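Local atomic coordinates of decaprenyl diphosphate synthase (Rhodobacter capsulatus, PDB entry 3MZV), a protein that probably extends farnesyl diphosphate with successive isopentenyl diphosphate units, using magnesium, to make long all-trans polyprenyl diphosphates for the side chains of isoprenoid quinones. Residues M22-A27 / F74-A79; A38-E43 / L110-K115; D220-Y225 / G289-T294; T304-L309 / L324-V329. All coordinates share one frame; numbering follows the deposited sequence.

Interaction 1. Residues M22-A27 / F74-A79; sequences MAAVNA and FHVHLA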
loop_
_atom_site.group_PDB
_atom_site.type_symbol
_atom_site.label_atom_id
_atom_site.label_comp_id
_atom_site.label_asym_id
_atom_site.label_seq_id
_atom_site.Cartn_x
_atom_site.Cartn_y
_atom_site.Cartn_z
ATOM N N MET B 22 -14.625 14.005 15.765
ATOM C CA MET B 22 -13.484 13.092 15.951
ATOM C C MET B 22 -14.024 11.757 16.495
ATOM O O MET B 22 -13.453 10.703 16.207
ATOM C CB MET B 22 -12.414 13.678 16.882
ATOM C CG MET B 22 -11.300 14.510 16.166
ATOM S SD MET B 22 -10.365 13.655 14.846
ATOM C CE MET B 22 -10.161 12.036 15.565
ATOM N N ALA B 23 -15.132 11.821 17.251
ATOM C CA ALA B 23 -15.843 10.617 17.692
ATOM C C ALA B 23 -16.360 9.857 16.469
ATOM O O ALA B 23 -16.222 8.615 16.382
ATOM C CB ALA B 23 -16.988 10.975 18.615
ATOM N N ALA B 24 -16.953 10.585 15.522
ATOM C CA ALA B 24 -17.451 9.959 14.320
ATOM C C ALA B 24 -16.283 9.400 13.482
ATOM O O ALA B 24 -16.416 8.370 12.831
ATOM C CB ALA B 24 -18.313 10.969 13.519
ATOM N N VAL B 25 -15.134 10.064 13.498
ATOM C CA VAL B 25 -13.945 9.556 12.808
ATOM C C VAL B 25 -13.498 8.222 13.438
ATOM O O VAL B 25 -13.397 7.203 12.741
ATOM C CB VAL B 25 -12.810 10.615 12.794
ATOM C CG1 VAL B 25 -11.490 10.029 12.365
ATOM C CG2 VAL B 25 -13.224 11.765 11.841
ATOM N N ASN B 26 -13.275 8.260 14.750
ATOM C CA ASN B 26 -12.926 7.086 15.556
ATOM C C ASN B 26 -13.863 5.897 15.200
ATOM O O ASN B 26 -13.387 4.781 14.905
ATOM C CB ASN B 26 -12.960 7.446 17.080
ATOM C CG ASN B 26 -11.806 8.338 17.523
ATOM O OD1 ASN B 26 -10.788 8.402 16.872
ATOM N ND2 ASN B 26 -11.954 9.001 18.682
ATOM N N ALA B 27 -15.173 6.152 15.140
ATOM C CA ALA B 27 -16.163 5.135 14.793
ATOM C C ALA B 27 -16.021 4.476 13.394
ATOM O O ALA B 27 -16.166 3.247 13.235
ATOM C CB ALA B 27 -17.559 5.709 14.961
ATOM N N PHE B 74 -19.339 14.132 4.924
ATOM C CA PHE B 74 -18.203 13.437 4.311
ATOM C C PHE B 74 -16.824 13.940 4.724
ATOM O O PHE B 74 -15.817 13.398 4.287
ATOM C CB PHE B 74 -18.341 13.468 2.806
ATOM C CG PHE B 74 -19.493 12.614 2.291
ATOM C CD1 PHE B 74 -19.632 11.319 2.675
ATOM C CD2 PHE B 74 -20.465 13.162 1.463
ATOM C CE1 PHE B 74 -20.696 10.543 2.204
ATOM C CE2 PHE B 74 -21.532 12.373 0.991
ATOM C CZ PHE B 74 -21.628 11.081 1.382
ATOM N N HIS B 75 -16.761 14.983 5.543
ATOM C CA HIS B 75 -15.478 15.400 6.108
ATOM C C HIS B 75 -14.982 14.317 7.119
ATOM O O HIS B 75 -13.788 14.145 7.323
ATOM C CB HIS B 75 -15.565 16.786 6.747
ATOM C CG HIS B 75 -16.494 16.854 7.894
ATOM N ND1 HIS B 75 -17.772 16.339 7.844
ATOM C CD2 HIS B 75 -16.350 17.395 9.131
ATOM C CE1 HIS B 75 -18.362 16.524 9.013
ATOM N NE2 HIS B 75 -17.525 17.167 9.810
ATOM N N VAL B 76 -15.914 13.619 7.737
ATOM C CA VAL B 76 -15.581 12.469 8.605
ATOM C C VAL B 76 -14.881 11.330 7.842
ATOM O O VAL B 76 -13.761 10.882 8.201
ATOM C CB VAL B 76 -16.822 11.985 9.382
ATOM C CG1 VAL B 76 -16.435 10.761 10.227
ATOM C CG2 VAL B 76 -17.316 13.144 10.329
ATOM N N HIS B 77 -15.469 10.958 6.720
ATOM C CA HIS B 77 -14.884 9.957 5.827
ATOM C C HIS B 77 -13.477 10.372 5.398
ATOM O O HIS B 77 -12.546 9.568 5.418
ATOM C CB HIS B 77 -15.732 9.730 4.579
ATOM C CG HIS B 77 -17.138 9.299 4.856
ATOM N ND1 HIS B 77 -18.022 10.068 5.584
ATOM C CD2 HIS B 77 -17.821 8.188 4.481
ATOM C CE1 HIS B 77 -19.185 9.437 5.660
ATOM N NE2 HIS B 77 -19.078 8.283 5.021
ATOM N N LEU B 78 -13.302 11.635 5.018
ATOM C CA LEU B 78 -12.007 12.098 4.558
ATOM C C LEU B 78 -10.956 12.091 5.672
ATOM O O LEU B 78 -9.800 11.679 5.442
ATOM C CB LEU B 78 -12.137 13.526 3.979
ATOM C CG LEU B 78 -12.981 13.585 2.680
ATOM C CD1 LEU B 78 -13.152 15.011 2.128
ATOM C CD2 LEU B 78 -12.331 12.737 1.644
ATOM N N ALA B 79 -11.352 12.566 6.845
ATOM C CA ALA B 79 -10.465 12.549 8.041
ATOM C C ALA B 79 -10.042 11.105 8.413
ATOM O O ALA B 79 -8.848 10.870 8.689
ATOM C CB ALA B 79 -11.078 13.253 9.204
#
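Val76 drives one of its methyls, CG1, into the surface of helix 19-32 between Ala24 and Val25. With CG1 anti to the backbone N (chi1 178°), the branch runs straight at the neighbouring helix, where it lies 3.5 Å from the backbone C of Ala24. The methyl CB of Ala24 flanks it from one direction, 3.8 Å from CG1 of Val76, and also meets the second branch, CG2, of the same valine. Val25 approaches differently. Its side chain slides past that of Val76 in the reverse sense, so that they meet flank to flank, with CG2 of Val25 3.7 Å from CG1 of Val76. The same CG2 of Val25 reaches onward to the CB of Ala79, also 3.7 Å away, and thus bridges two residues one helical turn apart. The small Ala24 and Ala79 are consistent with axes that approach to 8.8 Å at a crossing angle of -56°, and the side-chain contacts are all apolar. His75 borders them: one face of its imidazole lies against CG2 of Val76, while its NE2 makes a weak hydrogen bond to Asp21, just ahead of 22-27. Beyond the contact, Met22 and His75 both pack on Leu62 of helix 56-67. Leu78, whose side chain points away from 22-27, rests on Val190 and Ile194 of helix 169-194, which places helix 74-96 between that helix and helix 19-32.

Interaction 2. Residues A38-E43 / L110-K115; sequences APRIPE and LLWDNK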
loop_
_atom_site.group_PDB
_atom_site.type_symbol
_atom_site.label_atom_id
_atom_site.label_comp_id
_atom_site.label_asym_id
_atom_site.label_seq_id
_atom_site.Cartn_x
_atom_site.Cartn_y
_atom_site.Cartn_z
ATOM N N ALA B 38 -9.694 -12.428 8.891
ATOM C CA ALA B 38 -8.310 -12.290 9.334
ATOM C C ALA B 38 -8.217 -11.390 10.577
ATOM O O ALA B 38 -7.842 -10.227 10.463
ATOM C CB ALA B 38 -7.444 -11.730 8.188
ATOM N N PRO B 39 -8.532 -11.935 11.777
ATOM C CA PRO B 39 -8.587 -11.143 13.026
ATOM C C PRO B 39 -7.312 -10.374 13.363
ATOM O O PRO B 39 -7.379 -9.316 13.990
ATOM C CB PRO B 39 -8.866 -12.199 14.105
ATOM C CG PRO B 39 -8.346 -13.481 13.531
ATOM C CD PRO B 39 -8.650 -13.383 12.054
ATOM N N ARG B 40 -6.160 -10.914 12.970
ATOM C CA ARG B 40 -4.885 -10.205 13.121
ATOM C C ARG B 40 -4.953 -8.753 12.639
ATOM O O ARG B 40 -4.308 -7.867 13.208
ATOM C CB ARG B 40 -3.784 -10.952 12.358
ATOM C CG ARG B 40 -2.399 -10.340 12.500
ATOM C CD ARG B 40 -1.396 -11.351 13.003
ATOM N NE ARG B 40 -1.117 -12.400 12.027
ATOM C CZ ARG B 40 -0.383 -13.485 12.271
ATOM N NH1 ARG B 40 0.150 -13.695 13.470
ATOM N NH2 ARG B 40 -0.188 -14.376 11.308
ATOM N N ILE B 41 -5.742 -8.497 11.597
ATOM C CA ILE B 41 -5.737 -7.158 10.977
ATOM C C ILE B 41 -6.120 -6.028 11.966
ATOM O O ILE B 41 -5.316 -5.125 12.212
ATOM C CB ILE B 41 -6.594 -7.112 9.689
ATOM C CG1 ILE B 41 -5.849 -7.830 8.557
ATOM C CG2 ILE B 41 -6.882 -5.668 9.291
ATOM C CD1 ILE B 41 -6.719 -8.292 7.418
ATOM N N PRO B 42 -7.338 -6.072 12.531
ATOM C CA PRO B 42 -7.708 -5.070 13.544
ATOM C C PRO B 42 -6.860 -5.177 14.836
ATOM O O PRO B 42 -6.553 -4.151 15.458
ATOM C CB PRO B 42 -9.189 -5.391 13.820
ATOM C CG PRO B 42 -9.318 -6.834 13.498
ATOM C CD PRO B 42 -8.453 -6.997 12.264
ATOM N N GLU B 43 -6.474 -6.397 15.233
ATOM C CA GLU B 43 -5.511 -6.541 16.351
ATOM C C GLU B 43 -4.282 -5.689 16.093
ATOM O O GLU B 43 -3.907 -4.887 16.940
ATOM C CB GLU B 43 -5.071 -7.993 16.579
ATOM C CG GLU B 43 -5.956 -8.763 17.549
ATOM C CD GLU B 43 -5.959 -10.265 17.267
ATOM O OE1 GLU B 43 -4.848 -10.841 17.155
ATOM O OE2 GLU B 43 -7.073 -10.839 17.134
ATOM N N LEU B 110 7.932 -6.344 14.854
ATOM C CA LEU B 110 8.601 -7.075 15.947
ATOM C C LEU B 110 7.624 -8.042 16.633
ATOM O O LEU B 110 7.845 -9.266 16.682
ATOM C CB LEU B 110 9.175 -6.084 16.965
ATOM N N LEU B 111 6.519 -7.488 17.128
ATOM C CA LEU B 111 5.481 -8.269 17.814
ATOM C C LEU B 111 4.946 -9.427 16.946
ATOM O O LEU B 111 4.669 -10.524 17.456
ATOM C CB LEU B 111 4.338 -7.333 18.241
ATOM C CG LEU B 111 3.893 -7.258 19.705
ATOM C CD1 LEU B 111 5.047 -7.372 20.702
ATOM C CD2 LEU B 111 3.174 -5.937 19.905
ATOM N N TRP B 112 4.802 -9.185 15.638
ATOM C CA TRP B 112 4.322 -10.214 14.708
ATOM C C TRP B 112 5.432 -10.589 13.708
ATOM O O TRP B 112 6.322 -11.378 14.042
ATOM C CB TRP B 112 3.046 -9.742 13.990
ATOM C CG TRP B 112 1.833 -9.672 14.867
ATOM C CD1 TRP B 112 0.985 -10.692 15.167
ATOM C CD2 TRP B 112 1.333 -8.518 15.550
ATOM N NE1 TRP B 112 -0.020 -10.250 15.992
ATOM C CE2 TRP B 112 0.174 -8.919 16.251
ATOM C CE3 TRP B 112 1.754 -7.186 15.645
ATOM C CZ2 TRP B 112 -0.577 -8.030 17.039
ATOM C CZ3 TRP B 112 1.011 -6.296 16.426
ATOM C CH2 TRP B 112 -0.145 -6.727 17.111
ATOM N N ASP B 113 5.363 -10.035 12.491
ATOM C CA ASP B 113 6.430 -10.140 11.492
ATOM C C ASP B 113 6.286 -9.029 10.430
ATOM O O ASP B 113 5.284 -8.276 10.413
ATOM C CB ASP B 113 6.478 -11.544 10.853
ATOM C CG ASP B 113 5.121 -12.026 10.321
ATOM O OD1 ASP B 113 4.285 -11.210 9.888
ATOM O OD2 ASP B 113 4.903 -13.254 10.307
ATOM N N ASN B 114 7.309 -8.895 9.584
ATOM C CA ASN B 114 7.334 -7.865 8.545
ATOM C C ASN B 114 6.174 -8.028 7.606
ATOM O O ASN B 114 5.522 -7.051 7.246
ATOM C CB ASN B 114 8.618 -7.938 7.723
ATOM C CG ASN B 114 9.780 -7.238 8.380
ATOM O OD1 ASN B 114 9.618 -6.434 9.293
ATOM N ND2 ASN B 114 10.973 -7.522 7.883
ATOM N N LYS B 115 5.930 -9.269 7.205
ATOM C CA LYS B 115 4.842 -9.574 6.294
ATOM C C LYS B 115 3.522 -9.074 6.874
ATOM O O LYS B 115 2.683 -8.584 6.115
ATOM C CB LYS B 115 4.770 -11.065 5.980
#
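Arg40 passes the aliphatic part of its side chain by the five-membered end of the Trp112 indole. Its CG sits over one face of the ring system, and its CD comes closest, 3.3 Å from CD1 of Trp112 and 3.5 Å from NE1 of Trp112. The chain starts extended, with CG anti to the backbone N (chi1 -177°), then bends at chi2 and again at chi3, and chi2 at 125° departs from a staggered value. These bends carry the guanidinium on past CD1 of the indole, but not flat on it: the two planes stand 83° apart, and NH1 of Arg40 lies 3.5 Å from CD1 of Trp112. The six-membered end of the indole reaches the other way, its CH2 4.2 Å from the carbonyl O of Glu43. With an alanine here instead of Trp112, the bent Arg40 chain would lose the indole it lies along and would probably be freer to swing. The carboxylate of Asp113 lies 5.3 Å from the guanidinium, measured from OD2 of Asp113 to NH2 of Arg40, so the charges may attract without pairing. Asp113 instead uses OD1 to hold Ser116. Arg40 also packs on Leu159 of the second subunit, and Asn114 meets Asn114 of that subunit. Trp112 is the first residue past helix 108-111 to leave helical geometry, and Asp113 is the N-cap of helix 114-133: a short break between two helices, beside the dimer interface of a mainly helical trans-prenyl synthase.

Interaction 3. Residues D220-Y225 / G289-T294; sequences DDLLDY and GTLEAT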
loop_
_atom_site.group_PDB
_atom_site.type_symbol
_atom_site.label_atom_id
_atom_site.label_comp_id
_atom_site.label_asym_id
_atom_site.label_seq_id
_atom_site.Cartn_x
_atom_site.Cartn_y
_atom_site.Cartn_z
ATOM N N ASP B 220 11.015 18.090 14.367
ATOM C CA ASP B 220 11.477 16.756 14.739
ATOM C C ASP B 220 12.956 16.537 14.427
ATOM O O ASP B 220 13.711 16.001 15.271
ATOM C CB ASP B 220 10.647 15.743 14.008
ATOM C CG ASP B 220 9.341 15.457 14.718
ATOM O OD1 ASP B 220 9.220 15.832 15.907
ATOM O OD2 ASP B 220 8.480 14.824 14.083
ATOM N N ASP B 221 13.367 16.990 13.247
ATOM C CA ASP B 221 14.788 16.826 12.832
ATOM C C ASP B 221 15.726 17.628 13.743
ATOM O O ASP B 221 16.814 17.171 14.066
ATOM C CB ASP B 221 15.005 17.204 11.375
ATOM C CG ASP B 221 14.181 16.339 10.402
ATOM O OD1 ASP B 221 13.639 15.299 10.802
ATOM O OD2 ASP B 221 14.090 16.720 9.230
ATOM N N LEU B 222 15.279 18.814 14.175
ATOM C CA LEU B 222 16.043 19.645 15.086
ATOM C C LEU B 222 16.176 18.987 16.466
ATOM O O LEU B 222 17.272 18.870 17.039
ATOM C CB LEU B 222 15.382 21.024 15.183
ATOM C CG LEU B 222 15.969 22.003 16.224
ATOM C CD1 LEU B 222 17.492 22.152 16.188
ATOM C CD2 LEU B 222 15.301 23.361 16.069
ATOM N N LEU B 223 15.045 18.514 16.973
ATOM C CA LEU B 223 15.014 17.911 18.287
ATOM C C LEU B 223 15.830 16.607 18.298
ATOM O O LEU B 223 16.385 16.224 19.324
ATOM C CB LEU B 223 13.574 17.665 18.708
ATOM C CG LEU B 223 12.672 18.865 19.030
ATOM C CD1 LEU B 223 11.217 18.356 19.201
ATOM C CD2 LEU B 223 13.111 19.662 20.266
ATOM N N ASP B 224 15.955 15.966 17.147
ATOM C CA ASP B 224 16.755 14.745 17.059
ATOM C C ASP B 224 18.248 14.976 17.406
ATOM O O ASP B 224 18.924 14.044 17.853
ATOM C CB ASP B 224 16.665 14.155 15.692
ATOM C CG ASP B 224 16.711 12.629 15.718
ATOM O OD1 ASP B 224 15.707 12.055 16.182
ATOM O OD2 ASP B 224 17.745 12.038 15.322
ATOM N N TYR B 225 18.738 16.197 17.198
ATOM C CA TYR B 225 20.126 16.589 17.561
ATOM C C TYR B 225 20.237 17.487 18.787
ATOM O O TYR B 225 21.225 18.232 18.972
ATOM C CB TYR B 225 20.812 17.230 16.367
ATOM C CG TYR B 225 21.214 16.257 15.317
ATOM C CD1 TYR B 225 22.387 15.539 15.447
ATOM C CD2 TYR B 225 20.447 16.062 14.157
ATOM C CE1 TYR B 225 22.794 14.655 14.458
ATOM C CE2 TYR B 225 20.835 15.167 13.192
ATOM C CZ TYR B 225 22.013 14.457 13.354
ATOM O OH TYR B 225 22.430 13.580 12.400
ATOM N N GLY B 289 26.536 27.268 13.722
ATOM C CA GLY B 289 25.264 27.855 13.921
ATOM C C GLY B 289 24.110 27.107 13.250
ATOM O O GLY B 289 23.059 27.672 13.041
ATOM N N THR B 290 24.299 25.831 12.938
ATOM C CA THR B 290 23.317 25.122 12.123
ATOM C C THR B 290 22.056 24.620 12.860
ATOM O O THR B 290 21.031 24.373 12.230
ATOM C CB THR B 290 23.921 23.960 11.329
ATOM O OG1 THR B 290 24.092 22.819 12.155
ATOM C CG2 THR B 290 25.239 24.342 10.694
ATOM N N LEU B 291 22.143 24.467 14.158
ATOM C CA LEU B 291 20.959 24.104 14.965
ATOM C C LEU B 291 20.047 25.337 15.117
ATOM O O LEU B 291 18.854 25.266 14.888
ATOM C CB LEU B 291 21.403 23.500 16.287
ATOM C CG LEU B 291 22.055 22.111 16.074
ATOM C CD1 LEU B 291 22.718 21.665 17.378
ATOM C CD2 LEU B 291 20.995 21.085 15.610
ATOM N N GLU B 292 20.645 26.512 15.392
ATOM C CA GLU B 292 19.877 27.756 15.391
ATOM C C GLU B 292 19.323 28.029 14.008
ATOM O O GLU B 292 18.187 28.434 13.855
ATOM C CB GLU B 292 20.738 28.920 15.892
ATOM C CG GLU B 292 20.002 30.285 15.928
ATOM C CD GLU B 292 18.749 30.290 16.814
ATOM O OE1 GLU B 292 18.577 29.445 17.707
ATOM O OE2 GLU B 292 17.913 31.156 16.631
ATOM N N ALA B 293 20.117 27.758 12.968
ATOM C CA ALA B 293 19.662 27.985 11.621
ATOM C C ALA B 293 18.458 27.091 11.304
ATOM O O ALA B 293 17.516 27.518 10.653
ATOM C CB ALA B 293 20.849 27.703 10.591
ATOM N N THR B 294 18.482 25.841 11.798
ATOM C CA THR B 294 17.354 24.930 11.556
ATOM C C THR B 294 16.143 25.407 12.345
ATOM O O THR B 294 15.044 25.338 11.848
ATOM C CB THR B 294 17.761 23.491 11.937
ATOM O OG1 THR B 294 18.921 23.129 11.172
ATOM C CG2 THR B 294 16.612 22.492 11.736
#
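Leu222 and Leu291 form the dense part of this contact, their side chains crossing obliquely. CD1 of Leu222 lies 3.7 Å from CD2 of Leu291 and also lies against the main chain, 3.6 Å from the carbonyl O of Leu291. The CD2 methyl of Leu291 is shared, since CB of Tyr225 meets it at 3.9 Å. The main-chain O of Tyr225 is buried here too, without a polar partner, 4.1 Å from CD1 of Leu291. Thr294 closes the other end. Its chi1 of -57° sets OG1 beside the backbone N and leaves CG2 anti to that N, touching CB of Leu222 at 3.9 Å. OG1 of Thr294 turns back along the helix and donates to O of Thr290 at 2.7 Å. That carbonyl also accepts from N of Thr294, so one oxygen takes two bonds. Replacing Thr294 by alanine would probably open a gap beside CB of Leu222 and leave Thr290 O with one donor fewer. Leu222 belongs to the sequence Asp-Asp-Leu-Leu-Asp, the second aspartate-rich motif of trans-prenyl synthases, whose acidic residues, as in relatives, probably help bind magnesium-diphosphate. The Tyr225 ring packs elsewhere, towards Leu278, Val249 and Phe240. On the looser side, partly exposed Leu223 and Glu292 point away from the opposing helix; Glu292 makes salt bridges with Lys228 and Arg295. Asp224, also partly exposed, holds the backbone N of Asp239 through OD2.

Interaction 4. Residues T304-L309 / L324-V329; sequences TARKAL and LADYVV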
loop_
_atom_site.group_PDB
_atom_site.type_symbol
_atom_site.label_atom_id
_atom_site.label_comp_id
_atom_site.label_asym_id
_atom_site.label_seq_id
_atom_site.Cartn_x
_atom_site.Cartn_y
_atom_site.Cartn_z
ATOM N N THR B 304 4.998 31.407 7.249
ATOM C CA THR B 304 4.382 31.150 5.986
ATOM C C THR B 304 3.001 30.500 6.186
ATOM O O THR B 304 2.078 30.863 5.517
ATOM C CB THR B 304 5.283 30.270 5.088
ATOM O OG1 THR B 304 6.541 30.945 4.913
ATOM C CG2 THR B 304 4.649 30.055 3.727
ATOM N N ALA B 305 2.869 29.568 7.111
ATOM C CA ALA B 305 1.592 28.917 7.374
ATOM C C ALA B 305 0.573 29.919 7.856
ATOM O O ALA B 305 -0.546 29.993 7.334
ATOM C CB ALA B 305 1.768 27.806 8.403
ATOM N N ARG B 306 0.949 30.696 8.863
ATOM C CA ARG B 306 0.085 31.742 9.408
ATOM C C ARG B 306 -0.385 32.741 8.357
ATOM O O ARG B 306 -1.573 33.075 8.323
ATOM C CB ARG B 306 0.804 32.447 10.544
ATOM C CG ARG B 306 0.043 33.616 11.140
ATOM C CD ARG B 306 0.627 34.029 12.551
ATOM N NE ARG B 306 1.836 33.258 12.815
ATOM C CZ ARG B 306 1.934 32.205 13.619
ATOM N NH1 ARG B 306 3.102 31.592 13.725
ATOM N NH2 ARG B 306 0.916 31.787 14.335
ATOM N N LYS B 307 0.494 33.149 7.452
ATOM C CA LYS B 307 0.113 34.064 6.328
ATOM C C LYS B 307 -0.937 33.476 5.400
ATOM O O LYS B 307 -1.800 34.170 4.887
ATOM C CB LYS B 307 1.323 34.432 5.453
ATOM C CG LYS B 307 1.989 35.788 5.712
ATOM C CD LYS B 307 2.644 35.874 7.025
ATOM C CE LYS B 307 3.392 37.241 7.178
ATOM N NZ LYS B 307 3.946 37.416 8.538
ATOM N N ALA B 308 -0.837 32.183 5.145
ATOM C CA ALA B 308 -1.798 31.505 4.309
ATOM C C ALA B 308 -3.209 31.586 4.897
ATOM O O ALA B 308 -4.182 31.647 4.159
ATOM C CB ALA B 308 -1.396 30.031 4.163
ATOM N N LEU B 309 -3.336 31.573 6.225
ATOM C CA LEU B 309 -4.670 31.641 6.848
ATOM C C LEU B 309 -5.465 32.913 6.576
ATOM O O LEU B 309 -6.705 32.932 6.706
ATOM C CB LEU B 309 -4.554 31.472 8.356
ATOM C CG LEU B 309 -4.095 30.107 8.854
ATOM C CD1 LEU B 309 -3.839 30.136 10.341
ATOM C CD2 LEU B 309 -5.105 28.995 8.544
ATOM N N LEU B 324 -2.331 26.641 16.442
ATOM C CA LEU B 324 -1.710 25.347 16.198
ATOM C C LEU B 324 -0.316 25.528 15.537
ATOM O O LEU B 324 0.607 24.740 15.795
ATOM C CB LEU B 324 -2.602 24.468 15.367
ATOM C CG LEU B 324 -2.135 23.048 15.074
ATOM C CD1 LEU B 324 -2.009 22.189 16.348
ATOM C CD2 LEU B 324 -3.104 22.418 14.046
ATOM N N ALA B 325 -0.153 26.557 14.716
ATOM C CA ALA B 325 1.151 26.811 14.120
ATOM C C ALA B 325 2.170 27.171 15.175
ATOM O O ALA B 325 3.300 26.679 15.103
ATOM C CB ALA B 325 1.074 27.901 13.057
ATOM N N ASP B 326 1.766 27.985 16.165
ATOM C CA ASP B 326 2.626 28.270 17.319
ATOM C C ASP B 326 2.970 26.961 18.046
ATOM O O ASP B 326 4.134 26.669 18.312
ATOM C CB ASP B 326 1.955 29.261 18.294
ATOM C CG ASP B 326 2.003 30.705 17.789
ATOM O OD1 ASP B 326 2.914 31.063 17.000
ATOM O OD2 ASP B 326 1.153 31.517 18.193
ATOM N N TYR B 327 1.945 26.177 18.337
ATOM C CA TYR B 327 2.078 24.888 19.022
ATOM C C TYR B 327 3.095 23.954 18.370
ATOM O O TYR B 327 3.918 23.435 19.079
ATOM C CB TYR B 327 0.731 24.173 19.086
ATOM C CG TYR B 327 0.785 22.735 19.577
ATOM C CD1 TYR B 327 0.948 22.439 20.931
ATOM C CD2 TYR B 327 0.679 21.685 18.680
ATOM C CE1 TYR B 327 0.981 21.105 21.374
ATOM C CE2 TYR B 327 0.732 20.360 19.106
ATOM C CZ TYR B 327 0.877 20.088 20.452
ATOM O OH TYR B 327 0.935 18.777 20.842
ATOM N N VAL B 328 3.094 23.840 17.050
ATOM C CA VAL B 328 3.997 22.912 16.345
ATOM C C VAL B 328 5.470 23.238 16.666
ATOM O O VAL B 328 6.296 22.317 16.705
ATOM C CB VAL B 328 3.722 22.887 14.814
ATOM C CG1 VAL B 328 4.935 22.329 14.047
ATOM C CG2 VAL B 328 2.459 22.069 14.503
ATOM N N VAL B 329 5.798 24.523 16.911
ATOM C CA VAL B 329 7.178 24.952 17.186
ATOM C C VAL B 329 7.412 25.332 18.629
ATOM O O VAL B 329 8.461 25.855 18.966
ATOM C CB VAL B 329 7.650 26.147 16.284
ATOM C CG1 VAL B 329 7.695 25.720 14.796
ATOM C CG2 VAL B 329 6.800 27.406 16.522
#
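Arg306 and Asp326 join two helices that run antiparallel, 290-308 and 316-328, the C-terminal pair of this mainly helical isoprenoid synthase fold. NH1 of Arg306 donates to OD1 of Asp326 at 3.3 Å, but the N-H...O angle of 120° makes this a weak hydrogen bond within a salt bridge. The same oxygen, OD1 of Asp326, lies 3.4 Å from NH2 of Arg306, while the planes of guanidinium and carboxylate are 28° apart. The stronger partner of the arginine is Asp322, one turn before Asp326, whose OD1 pairs with NH2. Two acidic side chains therefore share one guanidinium, which probably balances part of their charge. The arginine leaves its helix extended, then is nearly eclipsed at chi3 (6°), and that turn brings its end to the carboxylates. Lys307, next along the helix, is held by Asp303. In the main chain, N of Ala308 binds O of Thr304 and N of Val328 binds O of Leu324, whereas N of Leu309 makes weak bonds to O of Ala305 and O of Arg306. On the side facing helix 199-224, Ala305 packs on Ala211 and Leu324 on Tyr208. CB of Ala325 lies 4.1 Å from NH2 of Arg306.

In the fold
Interactions 3 and 4 share helix 290-308, one near its start and the other near its end, with centres about 19 Å apart; both pack it on neighbouring helices. Helix 199-224, which carries the second aspartate-rich motif in interaction 3, also packs against both helices of interaction 4. Interactions 1 and 2 interleave along the chain, through helices 19-32 and 40-49, with nearest atoms about 11 Å apart. Interaction 2 is near the second subunit; no other chain touches interactions 1, 3 or 4. Interactions 1 and 3 lie on opposite sides of the chain's centre, about 35 Å between centres; interaction 1 lies at the start of helix 74-96, whose other end carries the first aspartate-rich motif, as in relatives.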